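Local coordinates for protein cortical-lytic enzyme (PDB 4S3J) that acts as an N-acetylglucosaminidase on spore cortex peptidoglycan during germination, probably cleaving only partly degraded cortex that carries muramic acid delta-lactam, at residues 139-144 / 208-213; 198-203 / 231-236; 202-207 / 239-244; 235-240 / 245-250. All blocks are in the same frame, centred on the assembly; numbering follows the deposited sequence.

Interaction 1. Residues 139-144 / 208-213; sequences FSFEAK and EKYGMR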
loop_
_atom_site.group_PDB
_atom_site.type_symbol
_atom_site.label_atom_id
_atom_site.label_comp_id
_atom_site.label_asym_id
_atom_site.label_seq_id
_atom_site.Cartn_x
_atom_site.Cartn_y
_atom_site.Cartn_z
ATOM N N PHE A 139 10.694 8.015 6.204
ATOM C CA PHE A 139 9.846 8.949 6.927
ATOM C C PHE A 139 10.490 9.294 8.268
ATOM O O PHE A 139 10.612 8.384 9.109
ATOM C CB PHE A 139 8.467 8.313 7.161
ATOM C CG PHE A 139 7.417 9.285 7.643
ATOM C CD1 PHE A 139 7.330 9.627 8.974
ATOM C CD2 PHE A 139 6.480 9.805 6.761
ATOM C CE1 PHE A 139 6.349 10.517 9.419
ATOM C CE2 PHE A 139 5.509 10.676 7.209
ATOM C CZ PHE A 139 5.442 11.024 8.525
ATOM N N SER A 140 10.920 10.539 8.535
ATOM C CA SER A 140 10.906 11.700 7.628
ATOM C C SER A 140 11.974 12.712 8.061
ATOM O O SER A 140 12.567 12.580 9.119
ATOM C CB SER A 140 9.540 12.401 7.645
ATOM O OG SER A 140 9.376 13.118 8.858
ATOM N N PHE A 141 12.215 13.699 7.213
ATOM C CA PHE A 141 12.930 14.926 7.579
ATOM C C PHE A 141 11.897 15.919 8.080
ATOM O O PHE A 141 10.940 16.211 7.364
ATOM C CB PHE A 141 13.648 15.526 6.381
ATOM C CG PHE A 141 14.850 14.757 5.913
ATOM C CD1 PHE A 141 14.701 13.511 5.304
ATOM C CD2 PHE A 141 16.125 15.287 6.037
ATOM C CE1 PHE A 141 15.798 12.817 4.857
ATOM C CE2 PHE A 141 17.234 14.581 5.580
ATOM C CZ PHE A 141 17.065 13.349 4.989
ATOM N N GLU A 142 12.077 16.454 9.285
ATOM C CA GLU A 142 11.118 17.393 9.849
ATOM C C GLU A 142 11.568 18.823 9.571
ATOM O O GLU A 142 12.696 19.183 9.877
ATOM C CB GLU A 142 10.951 17.152 11.355
ATOM C CG GLU A 142 10.440 15.720 11.620
ATOM C CD GLU A 142 10.223 15.360 13.082
ATOM O OE1 GLU A 142 10.597 16.142 13.976
ATOM O OE2 GLU A 142 9.672 14.260 13.328
ATOM N N ALA A 143 10.683 19.608 8.966
ATOM C CA ALA A 143 10.935 21.016 8.683
ATOM C C ALA A 143 11.011 21.781 9.988
ATOM O O ALA A 143 10.287 21.468 10.930
ATOM C CB ALA A 143 9.837 21.567 7.813
ATOM N N LYS A 144 11.862 22.807 10.018
ATOM C CA LYS A 144 12.064 23.655 11.202
ATOM C C LYS A 144 11.770 25.098 10.853
ATOM O O LYS A 144 11.812 25.476 9.692
ATOM C CB LYS A 144 13.492 23.483 11.734
ATOM C CG LYS A 144 13.695 22.109 12.350
ATOM C CD LYS A 144 15.154 21.695 12.486
ATOM C CE LYS A 144 16.032 22.662 13.250
ATOM N NZ LYS A 144 17.462 22.266 13.060
ATOM N N GLU A 208 20.505 16.583 -3.137
ATOM C CA GLU A 208 21.672 16.318 -3.941
ATOM C C GLU A 208 22.705 15.520 -3.147
ATOM O O GLU A 208 23.373 14.645 -3.699
ATOM C CB GLU A 208 22.252 17.635 -4.449
ATOM C CG GLU A 208 23.592 17.526 -5.095
ATOM C CD GLU A 208 24.080 18.885 -5.532
ATOM O OE1 GLU A 208 23.615 19.363 -6.586
ATOM O OE2 GLU A 208 24.893 19.481 -4.799
ATOM N N LYS A 209 22.809 15.781 -1.850
ATOM C CA LYS A 209 23.745 15.028 -1.018
ATOM C C LYS A 209 23.438 13.516 -0.964
ATOM O O LYS A 209 24.353 12.698 -0.999
ATOM C CB LYS A 209 23.760 15.587 0.404
ATOM C CG LYS A 209 24.686 14.821 1.348
ATOM C CD LYS A 209 24.698 15.394 2.746
ATOM C CE LYS A 209 25.609 14.579 3.657
ATOM N NZ LYS A 209 25.625 15.098 5.053
ATOM N N TYR A 210 22.164 13.146 -0.921
ATOM C CA TYR A 210 21.800 11.741 -0.701
ATOM C C TYR A 210 21.253 11.050 -1.944
ATOM O O TYR A 210 20.842 9.883 -1.873
ATOM C CB TYR A 210 20.769 11.631 0.428
ATOM C CG TYR A 210 21.325 11.992 1.786
ATOM C CD1 TYR A 210 22.365 11.261 2.351
ATOM C CD2 TYR A 210 20.812 13.060 2.507
ATOM C CE1 TYR A 210 22.878 11.588 3.591
ATOM C CE2 TYR A 210 21.317 13.396 3.744
ATOM C CZ TYR A 210 22.347 12.659 4.285
ATOM O OH TYR A 210 22.838 13.005 5.525
ATOM N N GLY A 211 21.248 11.744 -3.076
ATOM C CA GLY A 211 20.767 11.159 -4.320
ATOM C C GLY A 211 19.264 10.990 -4.325
ATOM O O GLY A 211 18.709 10.119 -5.009
ATOM N N MET A 212 18.595 11.848 -3.567
ATOM C CA MET A 212 17.150 11.787 -3.456
ATOM C C MET A 212 16.499 12.583 -4.581
ATOM O O MET A 212 16.287 13.787 -4.460
ATOM C CB MET A 212 16.707 12.286 -2.088
ATOM C CG MET A 212 16.992 11.299 -0.970
ATOM S SD MET A 212 16.925 12.134 0.635
ATOM C CE MET A 212 17.089 10.752 1.750
ATOM N N ARG A 213 16.203 11.910 -5.689
ATOM C CA ARG A 213 15.765 12.618 -6.886
ATOM C C ARG A 213 14.277 12.967 -6.904
ATOM O O ARG A 213 13.819 13.645 -7.814
ATOM C CB ARG A 213 16.145 11.812 -8.142
ATOM C CG ARG A 213 17.652 11.747 -8.377
ATOM C CD ARG A 213 18.007 11.005 -9.657
ATOM N NE ARG A 213 17.997 9.555 -9.504
ATOM C CZ ARG A 213 17.984 8.701 -10.522
ATOM N NH1 ARG A 213 17.964 9.137 -11.773
ATOM N NH2 ARG A 213 17.984 7.401 -10.296
#
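F141 meets M212 and Y210 as the strand residue projects its ring toward the end of helix 193-210 and the turn that follows it. CG of F141 lies anti to the carbonyl carbon and beside the backbone N (chi1 -71°), which sends the ring out from the strand with CE1 and CZ leading. M212 comes from the opposite direction on an extended chain beyond CG, so its methyl rather than its sulfur arrives first: CE stands 3.9 Å from F141 CE1 and 4.2 Å from F141 CZ. The sulfur stays farther back, M212 SD being 5.3 Å from the centroid of the F141 ring and 50° off its normal. This is an oblique Met-aromatic contact, with SD neither squarely over the ring nor in its plane.

Y210 adds a looser touch. Its CE2 reaches the edge of the F141 ring, close to the ring plane, at 4.4 Å from F141 CZ. The hydroxyl is engaged elsewhere, Y210 OH being hydrogen-bonded to E151. G211, with positive phi (72°), is the first residue to leave the helix; Y210 before it and M212 after it both touch the F141 ring.

The buried F141 ring is also flanked by T155 at the start of helix 155-164, by L171 of strand 168-177 and by T206 of helix 193-210. Strand 135-143 of the TIM barrel is thereby packed against the end of helix 193-210, with helix 155-164 alongside.

Interaction 2. Residues 198-203 / 231-236; sequences KFITNI and NRFLRN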
loop_
_atom_site.group_PDB
_atom_site.type_symbol
_atom_site.label_atom_id
_atom_site.label_comp_id
_atom_site.label_asym_id
_atom_site.label_seq_id
_atom_site.Cartn_x
_atom_site.Cartn_y
_atom_site.Cartn_z
ATOM N N LYS A 198 15.479 30.085 2.075
ATOM C CA LYS A 198 16.515 29.308 2.752
ATOM C C LYS A 198 16.125 27.836 2.819
ATOM O O LYS A 198 16.947 26.950 2.608
ATOM C CB LYS A 198 16.738 29.835 4.169
ATOM C CG LYS A 198 17.758 29.041 4.985
ATOM C CD LYS A 198 18.079 29.718 6.319
ATOM C CE LYS A 198 18.932 28.809 7.207
ATOM N NZ LYS A 198 18.883 29.188 8.657
ATOM N N PHE A 199 14.853 27.605 3.108
ATOM C CA PHE A 199 14.287 26.255 3.194
ATOM C C PHE A 199 14.477 25.502 1.886
ATOM O O PHE A 199 14.977 24.363 1.880
ATOM C CB PHE A 199 12.798 26.365 3.575
ATOM C CG PHE A 199 12.113 25.046 3.893
ATOM C CD1 PHE A 199 12.658 24.159 4.811
ATOM C CD2 PHE A 199 10.894 24.751 3.331
ATOM C CE1 PHE A 199 12.016 22.974 5.125
ATOM C CE2 PHE A 199 10.238 23.561 3.641
ATOM C CZ PHE A 199 10.806 22.685 4.558
ATOM N N ILE A 200 14.079 26.117 0.779
ATOM C CA ILE A 200 14.179 25.447 -0.516
ATOM C C ILE A 200 15.649 25.196 -0.854
ATOM O O ILE A 200 16.006 24.148 -1.369
ATOM C CB ILE A 200 13.498 26.268 -1.636
ATOM C CG1 ILE A 200 12.001 26.364 -1.355
ATOM C CG2 ILE A 200 13.747 25.640 -3.001
ATOM C CD1 ILE A 200 11.245 27.270 -2.278
ATOM N N THR A 201 16.511 26.158 -0.545
ATOM C CA THR A 201 17.940 25.971 -0.757
ATOM C C THR A 201 18.460 24.759 0.015
ATOM O O THR A 201 19.191 23.936 -0.540
ATOM C CB THR A 201 18.722 27.240 -0.341
ATOM O OG1 THR A 201 18.388 28.301 -1.241
ATOM C CG2 THR A 201 20.215 27.014 -0.399
ATOM N N ASN A 202 18.062 24.627 1.277
ATOM C CA ASN A 202 18.524 23.510 2.107
ATOM C C ASN A 202 17.980 22.165 1.632
ATOM O O ASN A 202 18.664 21.139 1.719
ATOM C CB ASN A 202 18.141 23.715 3.577
ATOM C CG ASN A 202 19.006 24.751 4.260
ATOM O OD1 ASN A 202 20.186 24.894 3.938
ATOM N ND2 ASN A 202 18.422 25.486 5.202
ATOM N N ILE A 203 16.737 22.179 1.161
ATOM C CA ILE A 203 16.105 20.981 0.597
ATOM C C ILE A 203 16.886 20.481 -0.617
ATOM O O ILE A 203 17.135 19.281 -0.748
ATOM C CB ILE A 203 14.642 21.266 0.204
ATOM C CG1 ILE A 203 13.799 21.446 1.469
ATOM C CG2 ILE A 203 14.066 20.137 -0.672
ATOM C CD1 ILE A 203 12.444 22.066 1.209
ATOM N N ASN A 231 0.077 26.056 -2.341
ATOM C CA ASN A 231 0.179 25.974 -3.802
ATOM C C ASN A 231 1.350 26.792 -4.329
ATOM O O ASN A 231 2.126 26.311 -5.150
ATOM C CB ASN A 231 -1.117 26.430 -4.486
ATOM C CG ASN A 231 -2.289 25.542 -4.171
ATOM O OD1 ASN A 231 -2.118 24.370 -3.828
ATOM N ND2 ASN A 231 -3.498 26.086 -4.296
ATOM N N ARG A 232 1.507 28.024 -3.839
ATOM C CA ARG A 232 2.617 28.869 -4.282
ATOM C C ARG A 232 3.959 28.288 -3.884
ATOM O O ARG A 232 4.914 28.351 -4.649
ATOM C CB ARG A 232 2.512 30.289 -3.721
ATOM C CG ARG A 232 1.364 31.117 -4.224
ATOM C CD ARG A 232 1.631 32.580 -3.929
ATOM N NE ARG A 232 1.707 32.830 -2.488
ATOM C CZ ARG A 232 0.661 33.112 -1.717
ATOM N NH1 ARG A 232 -0.554 33.201 -2.248
ATOM N NH2 ARG A 232 0.829 33.319 -0.413
ATOM N N PHE A 233 4.052 27.744 -2.671
ATOM C CA PHE A 233 5.284 27.094 -2.263
ATOM C C PHE A 233 5.627 25.948 -3.217
ATOM O O PHE A 233 6.769 25.817 -3.648
ATOM C CB PHE A 233 5.171 26.576 -0.822
ATOM C CG PHE A 233 6.298 25.677 -0.412
ATOM C CD1 PHE A 233 7.577 26.175 -0.252
ATOM C CD2 PHE A 233 6.072 24.327 -0.163
ATOM C CE1 PHE A 233 8.617 25.351 0.136
ATOM C CE2 PHE A 233 7.112 23.499 0.232
ATOM C CZ PHE A 233 8.381 24.011 0.380
ATOM N N LEU A 234 4.644 25.120 -3.552
ATOM C CA LEU A 234 4.911 23.993 -4.433
ATOM C C LEU A 234 5.357 24.486 -5.807
ATOM O O LEU A 234 6.297 23.922 -6.377
ATOM C CB LEU A 234 3.683 23.091 -4.541
ATOM C CG LEU A 234 3.333 22.328 -3.251
ATOM C CD1 LEU A 234 1.984 21.684 -3.444
ATOM C CD2 LEU A 234 4.395 21.283 -2.879
ATOM N N ARG A 235 4.761 25.575 -6.308
ATOM C CA ARG A 235 5.216 26.125 -7.574
ATOM C C ARG A 235 6.650 26.610 -7.440
ATOM O O ARG A 235 7.459 26.400 -8.330
ATOM C CB ARG A 235 4.327 27.282 -8.067
ATOM C CG ARG A 235 2.866 26.924 -8.262
ATOM C CD ARG A 235 2.016 28.079 -8.794
ATOM N NE ARG A 235 0.608 27.684 -8.817
ATOM C CZ ARG A 235 -0.333 28.137 -7.992
ATOM N NH1 ARG A 235 -0.053 29.062 -7.076
ATOM N NH2 ARG A 235 -1.575 27.674 -8.094
ATOM N N ASN A 236 6.977 27.254 -6.318
ATOM C CA ASN A 236 8.332 27.768 -6.137
ATOM C C ASN A 236 9.373 26.653 -6.121
ATOM O O ASN A 236 10.445 26.793 -6.698
ATOM C CB ASN A 236 8.440 28.576 -4.848
ATOM C CG ASN A 236 7.712 29.914 -4.926
ATOM O OD1 ASN A 236 7.383 30.406 -6.012
ATOM N ND2 ASN A 236 7.443 30.502 -3.764
#
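I200 and F233 pack where helices 198-203 and 231-236 face each other, their short axes 11.7 Å apart at closest and crossing at -45°. The I200 side chain can be followed outward. CB is the branch point, and chi1 of -64° sets CG1 anti to the carbonyl carbon while CG2 lies anti to the backbone N. CG2 is turned toward the guanidinium of R240, four residues beyond N236. CG1 meets the F233 ring, 3.8 Å from F233 CE1. At the tip, I200 CD1 passes F233 CE1 at 4.1 Å and comes to rest 4.0 Å from N236 CB, crossing the asparagine at about a right angle. I200 and F233 slide past each other in opposite directions, with the isoleucine oblique to the ring.

The other partner of F233 is aromatic. F199 and F233 have ring planes only 25° apart, yet their centroids are separated by 6.0 Å, so overlap is slight. F233 CZ reaches the edge of the F199 ring, 3.8 Å from F199 CE2. I203, from the same helix as F199, sets CD1 over the centre of one F199 face, 3.6 Å above its plane. F233 also has F217 of strand 214-218 edge-to-face.

N236 contributes its CB here, while its ND2 is hydrogen-bonded to Q196 OE1. The contact between the two barrel helices is therefore one of carbon surfaces, held by dispersion and exclusion of water, with polar groups kept to its border.

Interaction 3. Residues 202-207 / 239-244; sequences NILQTA and IRLPSG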
loop_
_atom_site.group_PDB
_atom_site.type_symbol
_atom_site.label_atom_id
_atom_site.label_comp_id
_atom_site.label_asym_id
_atom_site.label_seq_id
_atom_site.Cartn_x
_atom_site.Cartn_y
_atom_site.Cartn_z
ATOM N N ASN A 202 18.062 24.627 1.277
ATOM C CA ASN A 202 18.524 23.510 2.107
ATOM C C ASN A 202 17.980 22.165 1.632
ATOM O O ASN A 202 18.664 21.139 1.719
ATOM C CB ASN A 202 18.141 23.715 3.577
ATOM C CG ASN A 202 19.006 24.751 4.260
ATOM O OD1 ASN A 202 20.186 24.894 3.938
ATOM N ND2 ASN A 202 18.422 25.486 5.202
ATOM N N ILE A 203 16.737 22.179 1.161
ATOM C CA ILE A 203 16.105 20.981 0.597
ATOM C C ILE A 203 16.886 20.481 -0.617
ATOM O O ILE A 203 17.135 19.281 -0.748
ATOM C CB ILE A 203 14.642 21.266 0.204
ATOM C CG1 ILE A 203 13.799 21.446 1.469
ATOM C CG2 ILE A 203 14.066 20.137 -0.672
ATOM C CD1 ILE A 203 12.444 22.066 1.209
ATOM N N LEU A 204 17.258 21.389 -1.513
ATOM C CA LEU A 204 17.988 20.993 -2.713
ATOM C C LEU A 204 19.374 20.447 -2.370
ATOM O O LEU A 204 19.813 19.459 -2.969
ATOM C CB LEU A 204 18.132 22.167 -3.671
ATOM C CG LEU A 204 16.839 22.765 -4.213
ATOM C CD1 LEU A 204 17.127 24.038 -5.006
ATOM C CD2 LEU A 204 16.118 21.772 -5.062
ATOM N N GLN A 205 20.066 21.082 -1.424
ATOM C CA GLN A 205 21.380 20.594 -1.017
ATOM C C GLN A 205 21.279 19.222 -0.346
ATOM O O GLN A 205 22.117 18.359 -0.580
ATOM C CB GLN A 205 22.058 21.574 -0.055
ATOM C CG GLN A 205 22.633 22.794 -0.737
ATOM C CD GLN A 205 23.083 23.848 0.251
ATOM O OE1 GLN A 205 22.961 23.674 1.471
ATOM N NE2 GLN A 205 23.611 24.952 -0.269
ATOM N N THR A 206 20.245 19.016 0.462
ATOM C CA THR A 206 20.023 17.711 1.099
ATOM C C THR A 206 19.717 16.624 0.054
ATOM O O THR A 206 20.315 15.546 0.088
ATOM C CB THR A 206 18.879 17.789 2.141
ATOM O OG1 THR A 206 19.222 18.719 3.172
ATOM C CG2 THR A 206 18.613 16.425 2.772
ATOM N N ALA A 207 18.834 16.923 -0.899
ATOM C CA ALA A 207 18.489 15.971 -1.955
ATOM C C ALA A 207 19.710 15.588 -2.764
ATOM O O ALA A 207 19.948 14.411 -3.037
ATOM C CB ALA A 207 17.428 16.552 -2.859
ATOM N N ILE A 239 9.670 25.025 -9.765
ATOM C CA ILE A 239 10.423 25.819 -10.721
ATOM C C ILE A 239 11.922 25.705 -10.465
ATOM O O ILE A 239 12.692 25.699 -11.410
ATOM C CB ILE A 239 9.990 27.302 -10.674
ATOM C CG1 ILE A 239 8.557 27.452 -11.197
ATOM C CG2 ILE A 239 10.943 28.180 -11.482
ATOM C CD1 ILE A 239 7.901 28.784 -10.824
ATOM N N ARG A 240 12.335 25.512 -9.211
ATOM C CA ARG A 240 13.763 25.465 -8.909
ATOM C C ARG A 240 14.395 24.090 -8.905
ATOM O O ARG A 240 15.614 23.994 -8.801
ATOM C CB ARG A 240 14.031 26.097 -7.535
ATOM C CG ARG A 240 13.909 27.617 -7.519
ATOM C CD ARG A 240 14.082 28.199 -6.116
ATOM N NE ARG A 240 15.413 27.948 -5.562
ATOM C CZ ARG A 240 15.805 28.333 -4.347
ATOM N NH1 ARG A 240 14.975 29.010 -3.559
ATOM N NH2 ARG A 240 17.032 28.051 -3.920
ATOM N N LEU A 241 13.608 23.027 -9.063
ATOM C CA LEU A 241 14.201 21.689 -9.094
ATOM C C LEU A 241 14.921 21.493 -10.421
ATOM O O LEU A 241 14.314 21.670 -11.467
ATOM C CB LEU A 241 13.154 20.588 -8.906
ATOM C CG LEU A 241 12.477 20.478 -7.543
ATOM C CD1 LEU A 241 11.373 19.448 -7.595
ATOM C CD2 LEU A 241 13.490 20.096 -6.509
ATOM N N PRO A 242 16.200 21.085 -10.383
ATOM C CA PRO A 242 16.946 20.796 -11.613
ATOM C C PRO A 242 16.466 19.561 -12.380
ATOM O O PRO A 242 15.656 18.752 -11.895
ATOM C CB PRO A 242 18.386 20.605 -11.123
ATOM C CG PRO A 242 18.281 20.331 -9.684
ATOM C CD PRO A 242 17.070 21.031 -9.196
ATOM N N SER A 243 16.959 19.444 -13.609
ATOM C CA SER A 243 16.655 18.300 -14.448
ATOM C C SER A 243 17.012 17.000 -13.733
ATOM O O SER A 243 18.043 16.883 -13.066
ATOM C CB SER A 243 17.397 18.401 -15.787
ATOM O OG SER A 243 18.800 18.345 -15.602
ATOM N N GLY A 244 16.111 16.035 -13.845
ATOM C CA GLY A 244 16.304 14.729 -13.259
ATOM C C GLY A 244 15.641 14.615 -11.906
ATOM O O GLY A 244 15.538 13.515 -11.367
#
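L204 overlaps the chain just past the end of helix 227-240, dividing its two methyls between different neighbours. CD2 presses on L241, and the separation of L204 CD2 from L241 CD2, 3.4 Å, is tighter than ordinary van der Waals contact. The two leucines cross obliquely. P242 comes less close to the same methyl, its CD being 4.3 Å from L204 CD2. The second methyl turns to R240: L204 CD1 lies 4.1 Å from the carbonyl O of R240 and 4.2 Å from NH2 of that arginine, approaching the guanidinium obliquely.

A bend at chi3 (63°) carries the R240 guanidinium across to helix 193-210, where NH2 is hydrogen-bonded to T201 OG1. The R240 side chain also touches N197 and I200 of the same helix, which carries L204 too.

L241 is the first residue to depart from helical backbone angles, so the leucine of helix 193-210 meets the neighbouring helix as it ends. L241 also touches I215 of strand 214-218. Chemically the contact is mixed: the L204 methyls make the carbon contacts with L241 and P242, while the charged end of R240 finds a polar partner in T201.

Interaction 4. Residues 235-240 / 245-250; sequences RNVKIR and YTLSTT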
loop_
_atom_site.group_PDB
_atom_site.type_symbol
_atom_site.label_atom_id
_atom_site.label_comp_id
_atom_site.label_asym_id
_atom_site.label_seq_id
_atom_site.Cartn_x
_atom_site.Cartn_y
_atom_site.Cartn_z
ATOM N N ARG A 235 4.761 25.575 -6.308
ATOM C CA ARG A 235 5.216 26.125 -7.574
ATOM C C ARG A 235 6.650 26.610 -7.440
ATOM O O ARG A 235 7.459 26.400 -8.330
ATOM C CB ARG A 235 4.327 27.282 -8.067
ATOM C CG ARG A 235 2.866 26.924 -8.262
ATOM C CD ARG A 235 2.016 28.079 -8.794
ATOM N NE ARG A 235 0.608 27.684 -8.817
ATOM C CZ ARG A 235 -0.333 28.137 -7.992
ATOM N NH1 ARG A 235 -0.053 29.062 -7.076
ATOM N NH2 ARG A 235 -1.575 27.674 -8.094
ATOM N N ASN A 236 6.977 27.254 -6.318
ATOM C CA ASN A 236 8.332 27.768 -6.137
ATOM C C ASN A 236 9.373 26.653 -6.121
ATOM O O ASN A 236 10.445 26.793 -6.698
ATOM C CB ASN A 236 8.440 28.576 -4.848
ATOM C CG ASN A 236 7.712 29.914 -4.926
ATOM O OD1 ASN A 236 7.383 30.406 -6.012
ATOM N ND2 ASN A 236 7.443 30.502 -3.764
ATOM N N VAL A 237 9.061 25.542 -5.455
ATOM C CA VAL A 237 9.976 24.405 -5.443
ATOM C C VAL A 237 10.096 23.792 -6.838
ATOM O O VAL A 237 11.202 23.530 -7.306
ATOM C CB VAL A 237 9.521 23.307 -4.451
ATOM C CG1 VAL A 237 10.441 22.095 -4.547
ATOM C CG2 VAL A 237 9.506 23.849 -3.020
ATOM N N LYS A 238 8.954 23.560 -7.481
ATOM C CA LYS A 238 8.921 22.930 -8.806
ATOM C C LYS A 238 9.786 23.707 -9.791
ATOM O O LYS A 238 10.564 23.123 -10.552
ATOM C CB LYS A 238 7.486 22.843 -9.326
ATOM C CG LYS A 238 7.379 22.196 -10.704
ATOM C CD LYS A 238 7.860 20.780 -10.695
ATOM C CE LYS A 238 7.691 20.154 -12.053
ATOM N NZ LYS A 238 8.449 18.888 -12.108
ATOM N N ILE A 239 9.670 25.025 -9.765
ATOM C CA ILE A 239 10.423 25.819 -10.721
ATOM C C ILE A 239 11.922 25.705 -10.465
ATOM O O ILE A 239 12.692 25.699 -11.410
ATOM C CB ILE A 239 9.990 27.302 -10.674
ATOM C CG1 ILE A 239 8.557 27.452 -11.197
ATOM C CG2 ILE A 239 10.943 28.180 -11.482
ATOM C CD1 ILE A 239 7.901 28.784 -10.824
ATOM N N ARG A 240 12.335 25.512 -9.211
ATOM C CA ARG A 240 13.763 25.465 -8.909
ATOM C C ARG A 240 14.395 24.090 -8.905
ATOM O O ARG A 240 15.614 23.994 -8.801
ATOM C CB ARG A 240 14.031 26.097 -7.535
ATOM C CG ARG A 240 13.909 27.617 -7.519
ATOM C CD ARG A 240 14.082 28.199 -6.116
ATOM N NE ARG A 240 15.413 27.948 -5.562
ATOM C CZ ARG A 240 15.805 28.333 -4.347
ATOM N NH1 ARG A 240 14.975 29.010 -3.559
ATOM N NH2 ARG A 240 17.032 28.051 -3.920
ATOM N N TYR A 245 15.194 15.737 -11.349
ATOM C CA TYR A 245 14.482 15.693 -10.075
ATOM C C TYR A 245 12.988 15.846 -10.319
ATOM O O TYR A 245 12.571 16.490 -11.287
ATOM C CB TYR A 245 14.942 16.790 -9.101
ATOM C CG TYR A 245 16.346 16.613 -8.561
ATOM C CD1 TYR A 245 17.453 16.785 -9.384
ATOM C CD2 TYR A 245 16.567 16.224 -7.240
ATOM C CE1 TYR A 245 18.738 16.629 -8.899
ATOM C CE2 TYR A 245 17.850 16.065 -6.749
ATOM C CZ TYR A 245 18.932 16.261 -7.585
ATOM O OH TYR A 245 20.207 16.090 -7.103
ATOM N N THR A 246 12.195 15.287 -9.412
ATOM C CA THR A 246 10.741 15.390 -9.441
ATOM C C THR A 246 10.188 15.846 -8.089
ATOM O O THR A 246 10.887 15.811 -7.071
ATOM C CB THR A 246 10.084 14.055 -9.799
ATOM O OG1 THR A 246 10.519 13.043 -8.882
ATOM C CG2 THR A 246 10.453 13.665 -11.206
ATOM N N LEU A 247 8.917 16.232 -8.097
ATOM C CA LEU A 247 8.226 16.735 -6.920
ATOM C C LEU A 247 6.950 15.935 -6.663
ATOM O O LEU A 247 6.199 15.647 -7.594
ATOM C CB LEU A 247 7.888 18.210 -7.127
ATOM C CG LEU A 247 6.992 18.919 -6.123
ATOM C CD1 LEU A 247 7.675 18.969 -4.740
ATOM C CD2 LEU A 247 6.664 20.355 -6.618
ATOM N N SER A 248 6.706 15.571 -5.404
ATOM C CA SER A 248 5.485 14.868 -5.060
ATOM C C SER A 248 4.933 15.343 -3.729
ATOM O O SER A 248 5.637 15.998 -2.953
ATOM C CB SER A 248 5.729 13.347 -5.027
ATOM O OG SER A 248 6.721 12.998 -4.072
ATOM N N THR A 249 3.661 15.035 -3.491
ATOM C CA THR A 249 2.980 15.402 -2.252
ATOM C C THR A 249 2.045 14.314 -1.742
ATOM O O THR A 249 1.563 13.464 -2.523
ATOM C CB THR A 249 2.126 16.653 -2.430
ATOM O OG1 THR A 249 1.204 16.422 -3.496
ATOM C CG2 THR A 249 3.001 17.894 -2.713
ATOM N N THR A 250 1.766 14.376 -0.441
ATOM C CA THR A 250 0.734 13.575 0.190
ATOM C C THR A 250 -0.600 14.318 0.214
ATOM O O THR A 250 -0.665 15.495 0.569
ATOM C CB THR A 250 1.134 13.200 1.643
ATOM O OG1 THR A 250 2.262 12.319 1.610
ATOM C CG2 THR A 250 -0.023 12.527 2.381
#
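L247 reaches V237 and K238 through its first two torsions: CG is anti to the backbone N (chi1 171°), and chi2 of 64° spreads the methyls between the two helix residues. On the helix, V237 has CG1 anti to its own N, which points that methyl at the strand, and the two side chains cross at about a right angle with V237 CG1 4.2 Å from L247 CD1. L247 CD2 goes to the neighbouring residue, 3.8 Å from K238 CB and 4.0 Å from the backbone N of K238. The leucine therefore packs partly on a side chain and partly on the helix backbone.

The closest backbone approach is also here, K238 CA lying 6.5 Å from L247 CA. The part of K238 closest to the leucine is the root of its side chain, CB. Its chain bends at chi2 (62°) and carries NZ to a salt bridge with D277, whose OD2 also accepts a hydrogen bond from the L247 backbone N. F217 of strand 214-218 touches both V237 and L247.

The arrangement belongs to the beta-alpha-beta unit of strand 214-218, helix 227-240 and strand 246-251 in the TIM barrel, in which the helix lies over the strands it connects. Hydrophobic contact seats helix on strand, while D277 satisfies the lysine charge and a strand N-H together; the carboxylate would probably be stabilised as an anion by that pairing.

In the fold
The four contacts form one continuous patch on the family 18 TIM barrel, their centres about 8 to 13 Å apart. Interactions 1, 2 and 3 all use helix 193-210; interactions 2, 3 and 4 all use helix 227-240. Along the chain, interaction 1 crosses 2 and 3, which start from overlapping parts of helix 193-210; interaction 4 begins where 2 ends, after 1 has closed. Direct bridges join them: A143 CB packs on F199 CZ at 3.6 Å between interactions 1 and 2, and R213 O probably accepts a hydrogen bond from T246 N between 1 and 4. Together they seat two adjacent helices on the strands beneath, away from the probable proton donor E220, which follows strand 214-218.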